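Local coordinates for protein AtxE2 (Asticcacaulis excentricus, PDB 5TXE) that hydrolyses the isopeptide bond of the lasso peptides astexin-2 and astexin-3, opening these knotted substrates into linear peptides, at residues Pro190-Ala195 / Pro221-Pro226; Ala197-Glu200 / Gly206-Tyr209; Arg306-Glu311 / Lys359-Ala364; Tyr332-Pro335 / Lys340-Arg343; Pro601-Ser606 / Ile654-Phe659. The protein carries 1 engineered substitution. All coordinates share one frame; numbering follows the deposited sequence.

Contact 1. Residues Pro190-Ala195 / Pro221-Pro226; sequences PGFVEA and PRVLEP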
# COMPACT_ATOMS: atom_id res chain seq x y z
N PRO A 190 14.29 9.45 -22.12
CA PRO A 190 13.90 9.64 -23.50
C PRO A 190 14.01 8.35 -24.26
O PRO A 190 13.31 8.17 -25.24
CB PRO A 190 14.94 10.65 -24.03
CG PRO A 190 16.06 10.63 -23.04
CD PRO A 190 15.39 10.36 -21.73
N GLY A 191 14.91 7.45 -23.84
CA GLY A 191 15.01 6.15 -24.55
C GLY A 191 13.69 5.34 -24.52
O GLY A 191 13.43 4.49 -25.37
N PHE A 192 12.88 5.57 -23.50
CA PHE A 192 11.66 4.83 -23.32
C PHE A 192 10.70 5.31 -24.40
O PHE A 192 10.06 4.50 -25.06
CB PHE A 192 11.07 5.05 -21.93
CG PHE A 192 9.80 4.29 -21.70
CD1 PHE A 192 8.60 4.80 -22.14
CD2 PHE A 192 9.81 3.05 -21.12
CE1 PHE A 192 7.42 4.09 -21.96
CE2 PHE A 192 8.65 2.34 -20.94
CZ PHE A 192 7.45 2.84 -21.35
N VAL A 193 10.66 6.61 -24.62
CA VAL A 193 9.90 7.19 -25.71
C VAL A 193 10.32 6.71 -27.09
O VAL A 193 9.48 6.37 -27.93
CB VAL A 193 9.95 8.75 -25.64
CG1 VAL A 193 9.22 9.38 -26.82
CG2 VAL A 193 9.29 9.23 -24.35
N GLU A 194 11.61 6.70 -27.35
CA GLU A 194 12.10 6.19 -28.61
C GLU A 194 11.75 4.68 -28.81
O GLU A 194 11.49 4.23 -29.91
CB GLU A 194 13.64 6.41 -28.71
CG GLU A 194 14.05 7.91 -28.59
CD GLU A 194 15.53 8.17 -28.18
OE1 GLU A 194 16.31 7.21 -27.89
OE2 GLU A 194 15.90 9.38 -28.16
N ALA A 195 11.82 3.90 -27.75
CA ALA A 195 11.58 2.47 -27.86
C ALA A 195 10.10 2.28 -28.21
O ALA A 195 9.78 1.41 -29.00
CB ALA A 195 11.90 1.75 -26.55
N PRO A 221 3.41 -4.96 -27.46
CA PRO A 221 4.64 -5.31 -26.81
C PRO A 221 5.01 -4.18 -25.84
O PRO A 221 4.74 -3.02 -26.16
CB PRO A 221 5.66 -5.35 -27.94
CG PRO A 221 4.89 -5.35 -29.19
CD PRO A 221 3.62 -4.65 -28.87
N ARG A 222 5.61 -4.53 -24.71
CA ARG A 222 6.16 -3.55 -23.77
C ARG A 222 7.63 -3.30 -24.10
O ARG A 222 8.30 -4.14 -24.73
CB ARG A 222 6.05 -4.11 -22.35
CG ARG A 222 4.64 -4.53 -22.06
CD ARG A 222 3.87 -4.15 -20.78
NE ARG A 222 4.30 -4.84 -19.56
CZ ARG A 222 3.55 -5.10 -18.47
NH1 ARG A 222 2.23 -4.89 -18.38
NH2 ARG A 222 4.15 -5.67 -17.43
N VAL A 223 8.12 -2.18 -23.62
CA VAL A 223 9.50 -1.83 -23.75
C VAL A 223 10.29 -2.64 -22.73
O VAL A 223 9.98 -2.61 -21.52
CB VAL A 223 9.72 -0.34 -23.42
CG1 VAL A 223 11.20 -0.01 -23.38
CG2 VAL A 223 8.95 0.56 -24.41
N LEU A 224 11.33 -3.30 -23.19
CA LEU A 224 12.26 -4.07 -22.32
C LEU A 224 13.39 -3.18 -21.80
O LEU A 224 13.92 -2.34 -22.53
CB LEU A 224 12.89 -5.20 -23.12
CG LEU A 224 11.85 -6.16 -23.72
CD1 LEU A 224 12.52 -7.18 -24.67
CD2 LEU A 224 11.07 -6.87 -22.62
N GLU A 225 13.82 -3.43 -20.58
CA GLU A 225 15.14 -2.99 -20.12
C GLU A 225 16.23 -3.53 -21.07
O GLU A 225 16.03 -4.57 -21.66
CB GLU A 225 15.35 -3.51 -18.71
CG GLU A 225 14.56 -2.75 -17.66
CD GLU A 225 14.99 -1.29 -17.57
OE1 GLU A 225 16.06 -0.91 -18.11
OE2 GLU A 225 14.27 -0.50 -16.93
N PRO A 226 17.39 -2.89 -21.22
CA PRO A 226 17.83 -1.75 -20.40
C PRO A 226 17.41 -0.46 -21.08
O PRO A 226 17.54 -0.33 -22.29
CB PRO A 226 19.37 -1.87 -20.45
CG PRO A 226 19.64 -2.42 -21.83
CD PRO A 226 18.44 -3.33 -22.17
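With CG of F192 turned anti to the backbone N (chi1 -180°), the phenyl ring reaches from helix 190-202 to V223, whose CG1 lies anti to N (chi1 173°), which turns both methyls to the helix. CG2 of the valine sits over one face of the F192 ring, displaced toward the rim, in a CH-pi contact 4.2 Å from the ring centroid. CB of V223 approaches the same ring at CE2, 3.8 Å away. One helical turn further on, the methyl CB of A195 meets both branches of the valine, CG1 at 3.7 Å and CG2 at 3.8 Å. V223 therefore rests against both an aromatic face and an alanine methyl, three residues apart on the helix, and no hydrogen bond crosses between the segments. Backbone hydrogen bonds tie V223 to A119 and E225 to G117. The V223 side chain lies about 12 Å from that of W116, which binds astexin-3. The contact packs a loop on the helix that follows strand 183-188; the four-stranded antiparallel sheet of that strand and 230-235 is consistent with a propeller blade, as in prolyl oligopeptidase relatives.

Contact 2. Residues Ala197-Glu200 / Gly206-Tyr209; sequences AEIE and GWVY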
# COMPACT_ATOMS: atom_id res chain seq x y z
N ALA A 197 8.37 4.31 -29.99
CA ALA A 197 8.16 4.63 -31.39
C ALA A 197 8.66 3.51 -32.26
O ALA A 197 8.06 3.19 -33.33
CB ALA A 197 8.82 5.98 -31.76
N GLU A 198 9.71 2.84 -31.82
CA GLU A 198 10.18 1.70 -32.59
C GLU A 198 9.13 0.56 -32.58
O GLU A 198 8.87 -0.05 -33.61
CB GLU A 198 11.56 1.24 -32.12
CG GLU A 198 12.22 0.11 -32.95
CD GLU A 198 12.37 0.35 -34.49
OE1 GLU A 198 12.68 1.50 -34.93
OE2 GLU A 198 12.20 -0.65 -35.28
N ILE A 199 8.52 0.29 -31.43
CA ILE A 199 7.45 -0.67 -31.37
C ILE A 199 6.33 -0.34 -32.35
O ILE A 199 5.83 -1.23 -33.02
CB ILE A 199 6.94 -0.76 -29.95
CG1 ILE A 199 7.93 -1.62 -29.14
CG2 ILE A 199 5.55 -1.40 -29.85
CD1 ILE A 199 7.67 -1.51 -27.66
N GLU A 200 5.96 0.93 -32.43
CA GLU A 200 4.91 1.40 -33.32
C GLU A 200 5.26 1.17 -34.77
O GLU A 200 4.39 0.68 -35.52
CB GLU A 200 4.60 2.89 -33.03
CG GLU A 200 3.70 3.56 -34.02
CD GLU A 200 2.25 3.13 -33.91
OE1 GLU A 200 1.82 2.67 -32.83
OE2 GLU A 200 1.54 3.31 -34.93
N GLY A 206 3.55 -6.55 -38.12
CA GLY A 206 3.04 -7.51 -37.14
C GLY A 206 4.12 -7.77 -36.10
O GLY A 206 5.28 -7.71 -36.42
N TRP A 207 3.74 -8.06 -34.85
CA TRP A 207 4.69 -8.33 -33.82
C TRP A 207 4.66 -9.78 -33.47
O TRP A 207 3.58 -10.38 -33.28
CB TRP A 207 4.27 -7.57 -32.56
CG TRP A 207 4.23 -6.08 -32.60
CD1 TRP A 207 5.26 -5.23 -32.83
CD2 TRP A 207 3.10 -5.26 -32.23
NE1 TRP A 207 4.84 -3.94 -32.69
CE2 TRP A 207 3.52 -3.92 -32.32
CE3 TRP A 207 1.78 -5.52 -31.90
CZ2 TRP A 207 2.66 -2.86 -32.11
CZ3 TRP A 207 0.93 -4.48 -31.65
CH2 TRP A 207 1.38 -3.15 -31.76
N VAL A 208 5.82 -10.37 -33.29
CA VAL A 208 5.89 -11.76 -32.81
C VAL A 208 5.46 -11.80 -31.33
O VAL A 208 6.04 -11.09 -30.51
CB VAL A 208 7.32 -12.33 -32.83
CG1 VAL A 208 7.30 -13.79 -32.39
CG2 VAL A 208 7.91 -12.24 -34.20
N TYR A 209 4.53 -12.66 -31.00
CA TYR A 209 4.12 -12.83 -29.61
C TYR A 209 5.21 -13.58 -28.85
O TYR A 209 5.46 -14.75 -29.12
CB TYR A 209 2.82 -13.62 -29.51
CG TYR A 209 2.31 -13.77 -28.09
CD1 TYR A 209 1.76 -12.71 -27.41
CD2 TYR A 209 2.36 -14.98 -27.45
CE1 TYR A 209 1.30 -12.84 -26.10
CE2 TYR A 209 1.91 -15.11 -26.15
CZ TYR A 209 1.36 -14.02 -25.50
OH TYR A 209 0.91 -14.18 -24.24
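W207 and I199 meet through one directed hydrogen bond and a small apolar patch. The indole NE1 of W207 donates to the backbone O of I199 at 2.9 Å, with an N-H...O angle of 157°. The acceptor lies almost in the ring plane, so the indole presents its edge to the helix, while the nitrogen stands 28° away from the plane of the carbonyl. Directly beside this bond the CG2 methyl of I199 is 3.9 Å from CZ2 of W207, and the two side chains cross at about a right angle. The ring is brought there by a first torsion that sets CG anti to the carbonyl carbon (chi1 -63°). Bond and methyl contact together form the compact part, where I199 is buried and P221 packs on both residues.

The other side is much looser. E200 points away from W207 and forms a salt bridge with R220, whereas G206, V208 and Y209 lie at the surface, and W207 itself also touches a neighbouring molecule of the crystal. A leucine in place of W207 would probably leave the carbonyl of I199 without this donor and open a gap beside its CG2 methyl. This is a side-chain-to-backbone hydrogen bond at the C-terminal part of a helix: a tryptophan soon after helix 190-202 bonds back to one of its carbonyls, drawing the start of the long excursion before strand 230-235 against the helix.

Contact 3. Residues Arg306-Glu311 / Lys359-Ala364; sequences RMWGDE and KRLICA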
# COMPACT_ATOMS: atom_id res chain seq x y z
N ARG A 306 14.33 2.83 11.18
CA ARG A 306 14.72 4.18 10.85
C ARG A 306 15.59 4.71 11.97
O ARG A 306 15.24 4.57 13.13
CB ARG A 306 13.46 5.08 10.74
CG ARG A 306 13.46 6.00 9.53
CD ARG A 306 14.67 6.91 9.48
NE ARG A 306 14.54 7.93 8.44
CZ ARG A 306 15.51 8.80 8.09
NH1 ARG A 306 16.71 8.80 8.70
NH2 ARG A 306 15.29 9.70 7.12
N MET A 307 16.68 5.38 11.62
CA MET A 307 17.48 6.08 12.66
C MET A 307 17.89 7.53 12.28
O MET A 307 17.98 7.86 11.11
CB MET A 307 18.71 5.25 12.94
CG MET A 307 19.73 5.25 11.82
SD MET A 307 21.26 4.39 12.25
CE MET A 307 20.70 2.71 12.50
N TRP A 308 18.17 8.35 13.27
CA TRP A 308 18.60 9.75 13.07
C TRP A 308 19.67 10.15 14.07
O TRP A 308 19.49 9.95 15.30
CB TRP A 308 17.44 10.70 13.37
CG TRP A 308 16.26 10.62 12.45
CD1 TRP A 308 16.06 11.36 11.33
CD2 TRP A 308 15.12 9.77 12.59
NE1 TRP A 308 14.87 11.02 10.76
CE2 TRP A 308 14.27 10.05 11.52
CE3 TRP A 308 14.75 8.79 13.51
CZ2 TRP A 308 13.07 9.38 11.33
CZ3 TRP A 308 13.54 8.15 13.34
CH2 TRP A 308 12.72 8.44 12.25
N GLY A 309 20.79 10.66 13.55
CA GLY A 309 21.90 11.12 14.39
C GLY A 309 21.77 12.60 14.73
O GLY A 309 21.42 13.38 13.89
N ASP A 310 22.10 12.98 15.94
CA ASP A 310 22.05 14.39 16.37
C ASP A 310 23.36 14.75 17.04
O ASP A 310 23.55 14.38 18.21
CB ASP A 310 20.87 14.56 17.35
CG ASP A 310 20.70 16.01 17.88
OD1 ASP A 310 21.54 16.89 17.55
OD2 ASP A 310 19.68 16.24 18.61
N GLU A 311 24.24 15.48 16.33
CA GLU A 311 25.57 15.86 16.85
C GLU A 311 25.53 16.77 18.08
O GLU A 311 26.22 16.53 19.07
CB GLU A 311 26.43 16.52 15.73
CG GLU A 311 27.85 15.96 15.61
CD GLU A 311 28.22 15.65 14.17
OE1 GLU A 311 27.56 14.74 13.59
OE2 GLU A 311 29.17 16.29 13.63
N LYS A 359 15.31 19.12 18.41
CA LYS A 359 14.82 18.08 19.31
C LYS A 359 13.33 17.71 19.12
O LYS A 359 12.66 17.17 20.03
CB LYS A 359 15.16 18.48 20.74
CG LYS A 359 16.57 18.06 21.07
CD LYS A 359 16.97 18.55 22.44
CE LYS A 359 18.49 18.49 22.53
NZ LYS A 359 19.00 19.12 23.77
N ARG A 360 12.83 17.97 17.91
CA ARG A 360 11.56 17.38 17.48
C ARG A 360 11.69 16.55 16.20
O ARG A 360 12.54 16.77 15.33
CB ARG A 360 10.40 18.40 17.42
CG ARG A 360 10.82 19.85 17.30
CD ARG A 360 10.05 20.74 18.26
NE ARG A 360 8.68 21.05 17.81
CZ ARG A 360 8.39 21.83 16.77
NH1 ARG A 360 9.33 22.39 16.01
NH2 ARG A 360 7.12 22.05 16.48
N LEU A 361 10.83 15.56 16.12
CA LEU A 361 10.58 14.82 14.92
C LEU A 361 9.25 15.38 14.37
O LEU A 361 8.29 15.55 15.11
CB LEU A 361 10.42 13.35 15.31
CG LEU A 361 11.04 12.30 14.43
CD1 LEU A 361 12.46 12.68 13.99
CD2 LEU A 361 11.05 10.99 15.18
N ILE A 362 9.23 15.68 13.09
CA ILE A 362 7.98 15.95 12.40
C ILE A 362 7.63 14.76 11.54
O ILE A 362 8.41 14.37 10.67
CB ILE A 362 8.12 17.19 11.52
CG1 ILE A 362 8.25 18.40 12.46
CG2 ILE A 362 6.84 17.47 10.76
CD1 ILE A 362 9.61 18.82 12.86
N CYS A 363 6.45 14.21 11.78
CA CYS A 363 6.01 12.95 11.17
C CYS A 363 4.59 13.00 10.58
O CYS A 363 3.74 13.75 11.06
CB CYS A 363 5.94 11.87 12.25
SG CYS A 363 7.50 11.60 13.10
N ALA A 364 4.31 12.16 9.60
CA ALA A 364 2.93 11.79 9.38
C ALA A 364 2.60 10.69 10.37
O ALA A 364 3.47 9.92 10.73
CB ALA A 364 2.71 11.29 7.95
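W308 stands with its indole against L361, and its side chain can be followed outward from strand 304-310. CB leaves the backbone in the direction of strand 360-367, and the first torsion places CG anti to the carbonyl carbon (chi1 -66°), which turns the ring face to the leucine; the two side chains cross at about a right angle. At the ring fusion, CD2 and CE2 are the atoms that meet L361: its CD1 methyl is 4.2 Å from CD2 and 4.0 Å from CE2. This methyl lies over the centre of the indole face, in a CH-pi contact 4.2 Å from the centroid of the six-membered ring and 15° off its normal. The opposite face is covered from within the same strand by CD of R306, which stands 3.5 Å above the ring plane. At the pyrrole side, NE1 of W308 lies over the centre of the R306 guanidinium. That group is steadied by a hydrogen bond from NH1 of R306 to the carbonyl O of M307 at 2.9 Å. The indole is thus layered between the L361 methyl on one face and the R306 chain on the other.

Farther along, CG of K359 passes OD2 of D310 at 4.4 Å, a peripheral contact in which the charged ends do not meet. C354, disulfide-bonded to C363, touches both W308 and L361. Strand 304-310 is an outermost strand of its antiparallel sheet, paired with strand 315-322, and its tryptophan packs across to the next sheet, where strand 360-367 lies between strands 350-357 and 373-378.

Contact 4. Residues Tyr332-Pro335 / Lys340-Arg343; sequences YRMP and KPVR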
# COMPACT_ATOMS: atom_id res chain seq x y z
N TYR A 332 13.11 5.21 20.18
CA TYR A 332 14.19 5.13 21.18
C TYR A 332 15.17 6.29 21.09
O TYR A 332 15.45 6.83 19.98
CB TYR A 332 14.95 3.81 21.01
CG TYR A 332 14.13 2.63 21.48
CD1 TYR A 332 13.20 2.06 20.66
CD2 TYR A 332 14.29 2.11 22.77
CE1 TYR A 332 12.42 0.98 21.09
CE2 TYR A 332 13.53 1.05 23.21
CZ TYR A 332 12.59 0.50 22.36
OH TYR A 332 11.83 -0.54 22.78
N ARG A 333 15.71 6.67 22.26
CA ARG A 333 16.79 7.66 22.38
C ARG A 333 18.02 7.01 23.05
O ARG A 333 17.92 6.43 24.12
CB ARG A 333 16.27 8.81 23.19
CG ARG A 333 17.21 9.96 23.45
CD ARG A 333 16.53 10.84 24.50
NE ARG A 333 17.29 12.05 24.69
CZ ARG A 333 18.45 12.13 25.36
NH1 ARG A 333 19.00 11.07 25.96
NH2 ARG A 333 19.05 13.31 25.45
N MET A 334 19.15 7.15 22.40
CA MET A 334 20.34 6.47 22.82
C MET A 334 21.53 7.45 22.83
O MET A 334 22.00 7.82 21.75
CB MET A 334 20.66 5.33 21.86
CG MET A 334 21.79 4.49 22.38
SD MET A 334 22.34 3.28 21.22
CE MET A 334 23.37 4.30 20.19
N PRO A 335 22.03 7.84 24.04
CA PRO A 335 23.29 8.66 24.17
C PRO A 335 24.39 8.03 23.36
O PRO A 335 24.62 6.82 23.48
CB PRO A 335 23.63 8.56 25.65
CG PRO A 335 22.32 8.23 26.33
CD PRO A 335 21.58 7.35 25.35
N LYS A 340 23.07 2.05 25.16
CA LYS A 340 21.98 1.92 26.12
C LYS A 340 20.73 2.69 25.66
O LYS A 340 20.44 3.75 26.20
CB LYS A 340 22.41 2.50 27.49
CG LYS A 340 23.17 1.57 28.44
CD LYS A 340 23.11 0.07 28.15
CE LYS A 340 23.51 -0.73 29.39
NZ LYS A 340 23.58 -2.18 29.09
N PRO A 341 19.98 2.16 24.70
CA PRO A 341 18.78 2.88 24.24
C PRO A 341 17.68 2.88 25.26
O PRO A 341 17.50 1.92 25.97
CB PRO A 341 18.36 2.13 23.00
CG PRO A 341 19.06 0.84 23.05
CD PRO A 341 20.28 0.98 23.89
N VAL A 342 16.98 4.00 25.37
CA VAL A 342 15.82 4.16 26.23
C VAL A 342 14.57 4.49 25.40
O VAL A 342 14.59 5.39 24.55
CB VAL A 342 16.07 5.28 27.24
CG1 VAL A 342 14.86 5.48 28.14
CG2 VAL A 342 17.31 4.94 28.07
N ARG A 343 13.48 3.78 25.67
CA ARG A 343 12.21 4.00 24.96
C ARG A 343 11.58 5.26 25.43
O ARG A 343 11.40 5.43 26.60
CB ARG A 343 11.24 2.86 25.22
CG ARG A 343 10.09 2.86 24.23
CD ARG A 343 9.36 1.53 24.25
NE ARG A 343 8.54 1.46 25.44
CZ ARG A 343 7.82 0.40 25.76
NH1 ARG A 343 7.83 -0.67 24.98
NH2 ARG A 343 7.09 0.41 26.85
O HOH W 1 23.83 4.60 25.27
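A beta hairpin joins strands 328-335 and 342-347, and its antiparallel pairing begins with R333 opposite V342. These two form a hydrogen-bonded pair, R333 N donating to V342 O at 2.9 Å and V342 N to R333 O at 2.9 Å, both bonds nearly straight. The next pair, Y332 with R343, is non-hydrogen-bonded, and here the side chains do the work. CG of R343 lies over one face of the Y332 ring, toward its rim, 4.2 Å from the centroid; CD continues to the phenol end, 3.5 Å from OH of Y332. The arginine chain is carried across the ring because CG is anti to the backbone N (chi1 -164°). Both polar ends converge on E322 of strand 315-322, Y332 OH through a hydrogen bond and R343 NH1 through a salt bridge, which should fix how the arginine lies on the ring. Nearer the turn, M334 and P341 run side by side, with SD of M334 4.1 Å from CD of P341. Beyond the paired residues a water links the two segments, donating to O of P335 at 3.0 Å and accepting from N of K340 at 2.7 Å.

Contact 5. Residues Pro601-Ser606 / Ile654-Phe659; sequences PLLIQS and IDWFRF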
# COMPACT_ATOMS: atom_id res chain seq x y z
N PRO A 601 -21.85 -17.35 -2.33
CA PRO A 601 -22.02 -16.15 -3.15
C PRO A 601 -20.76 -15.36 -3.25
O PRO A 601 -20.15 -15.04 -2.23
CB PRO A 601 -23.09 -15.37 -2.41
CG PRO A 601 -23.89 -16.41 -1.67
CD PRO A 601 -22.85 -17.42 -1.23
N LEU A 602 -20.36 -15.03 -4.47
CA LEU A 602 -19.13 -14.29 -4.70
C LEU A 602 -19.39 -13.13 -5.67
O LEU A 602 -19.92 -13.31 -6.80
CB LEU A 602 -18.14 -15.21 -5.33
CG LEU A 602 -16.83 -14.58 -5.76
CD1 LEU A 602 -16.09 -14.02 -4.57
CD2 LEU A 602 -15.94 -15.56 -6.51
N LEU A 603 -19.02 -11.94 -5.21
CA LEU A 603 -19.01 -10.76 -6.00
C LEU A 603 -17.59 -10.38 -6.37
O LEU A 603 -16.76 -10.26 -5.47
CB LEU A 603 -19.65 -9.63 -5.25
CG LEU A 603 -19.60 -8.27 -5.94
CD1 LEU A 603 -20.46 -8.24 -7.15
CD2 LEU A 603 -20.13 -7.23 -4.98
N ILE A 604 -17.32 -10.18 -7.67
CA ILE A 604 -15.99 -9.74 -8.12
C ILE A 604 -16.10 -8.31 -8.69
O ILE A 604 -16.86 -8.07 -9.65
CB ILE A 604 -15.43 -10.68 -9.22
CG1 ILE A 604 -15.46 -12.14 -8.74
CG2 ILE A 604 -14.03 -10.33 -9.61
CD1 ILE A 604 -15.45 -13.15 -9.88
N GLN A 605 -15.34 -7.39 -8.14
CA GLN A 605 -15.42 -6.00 -8.56
C GLN A 605 -14.09 -5.69 -9.17
O GLN A 605 -13.15 -5.26 -8.47
CB GLN A 605 -15.73 -5.12 -7.37
CG GLN A 605 -17.13 -5.36 -6.83
CD GLN A 605 -17.78 -4.15 -6.21
OE1 GLN A 605 -18.27 -3.25 -6.95
NE2 GLN A 605 -17.88 -4.12 -4.88
N SER A 606 -13.97 -5.97 -10.47
CA SER A 606 -12.66 -5.96 -11.12
C SER A 606 -12.39 -4.72 -11.95
O SER A 606 -13.27 -4.18 -12.58
CB SER A 606 -12.59 -7.20 -12.04
OG SER A 606 -11.33 -7.34 -12.64
N ILE A 654 -21.21 -3.15 0.58
CA ILE A 654 -22.13 -3.09 1.72
C ILE A 654 -23.47 -3.69 1.35
O ILE A 654 -24.02 -4.49 2.11
CB ILE A 654 -22.30 -1.66 2.21
CG1 ILE A 654 -21.02 -1.22 2.87
CG2 ILE A 654 -23.41 -1.54 3.24
CD1 ILE A 654 -20.94 0.27 3.10
N ASP A 655 -24.00 -3.35 0.18
CA ASP A 655 -25.28 -3.89 -0.20
C ASP A 655 -25.20 -5.42 -0.27
O ASP A 655 -26.15 -6.13 0.07
CB ASP A 655 -25.73 -3.39 -1.57
CG ASP A 655 -26.08 -1.91 -1.63
OD1 ASP A 655 -26.16 -1.24 -0.58
OD2 ASP A 655 -26.24 -1.38 -2.75
N TRP A 656 -24.10 -5.91 -0.80
CA TRP A 656 -23.97 -7.33 -1.02
C TRP A 656 -24.03 -8.06 0.32
O TRP A 656 -24.76 -9.05 0.44
CB TRP A 656 -22.67 -7.63 -1.72
CG TRP A 656 -22.34 -9.01 -2.00
CD1 TRP A 656 -21.43 -9.77 -1.33
CD2 TRP A 656 -22.73 -9.78 -3.11
NE1 TRP A 656 -21.27 -10.98 -1.92
CE2 TRP A 656 -22.07 -11.03 -3.02
CE3 TRP A 656 -23.61 -9.57 -4.16
CZ2 TRP A 656 -22.28 -12.05 -3.92
CZ3 TRP A 656 -23.78 -10.60 -5.10
CH2 TRP A 656 -23.09 -11.79 -5.01
N PHE A 657 -23.20 -7.63 1.26
CA PHE A 657 -23.22 -8.26 2.58
C PHE A 657 -24.54 -8.07 3.36
O PHE A 657 -25.02 -9.00 4.00
CB PHE A 657 -22.03 -7.84 3.39
CG PHE A 657 -20.73 -8.48 2.95
CD1 PHE A 657 -20.64 -9.81 2.79
CD2 PHE A 657 -19.66 -7.70 2.62
CE1 PHE A 657 -19.47 -10.39 2.33
CE2 PHE A 657 -18.47 -8.26 2.18
CZ PHE A 657 -18.37 -9.60 2.07
N ARG A 658 -25.18 -6.92 3.23
CA ARG A 658 -26.52 -6.76 3.82
C ARG A 658 -27.52 -7.73 3.22
O ARG A 658 -28.37 -8.28 3.94
CB ARG A 658 -27.06 -5.36 3.65
CG ARG A 658 -26.34 -4.35 4.50
CD ARG A 658 -26.95 -2.94 4.37
NE ARG A 658 -28.20 -2.87 5.10
CZ ARG A 658 -29.36 -2.41 4.65
NH1 ARG A 658 -29.50 -1.85 3.45
NH2 ARG A 658 -30.41 -2.47 5.46
N PHE A 659 -27.42 -7.97 1.92
CA PHE A 659 -28.33 -8.86 1.24
C PHE A 659 -28.12 -10.30 1.71
O PHE A 659 -29.08 -10.95 2.09
CB PHE A 659 -28.22 -8.73 -0.31
CG PHE A 659 -29.13 -9.66 -1.10
CD1 PHE A 659 -30.41 -9.32 -1.38
CD2 PHE A 659 -28.67 -10.88 -1.53
CE1 PHE A 659 -31.24 -10.20 -2.06
CE2 PHE A 659 -29.47 -11.74 -2.24
CZ PHE A 659 -30.75 -11.40 -2.51
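Strand 602-607 of the alpha/beta-hydrolase domain passes helix 643-662 with the CA atoms of L603 and W656 7.8 Å apart, a separation filled by the indole of the tryptophan. Because CG of W656 is anti to the backbone N (chi1 179°), the ring extends from the helix onto the strand, and the two side chains run antiparallel alongside each other. CB of L603 lies over the centre of one indole face, 3.7 Å from the centroid of the six-membered ring and 15° off its normal, a close CH-pi contact. CD2 of the leucine lies near the inner end of the indole, 4.1 Å from CG of W656. The benzo rim touches the backbone as well: CZ2 of W656 is 3.5 Å from N of L603 and 3.7 Å from CB of P601. W660 and W678 meet the same indole in edge-to-face fashion. An alanine in place of W656 would probably open a large gap between helix and strand, leaving L603 and P601 without their packing surface. Between these segments no hydrogen bond forms, and all four touching residues are buried, so this part of the interface rests on dispersion and CH-pi contact, whereas Q605 farther along the strand is hydrogen-bonded to R652 and V649 of the helix, and the indole's one polar atom has a weak bond to the A546 carbonyl on the neighbouring strand.

From the N terminus, contact 1 opens first, on helix 190-202, but contact 2, on the same helix and within its span, closes earlier, at 206-209; contact 1 closes at 221-226. The two touch where P221 packs on W207 and on I199. Farther along, contact 3 spans 306-364 and joins two successive antiparallel sheets, while contact 4, a hairpin inside that span, belongs to the first of them; their centres are 13 Å apart. Contact 5 follows in series and ties strand 602-607 of the mixed catalytic-domain sheet to helix 643-662. It lies across the chain's centre from contacts 3 and 4, and no two contacts cross.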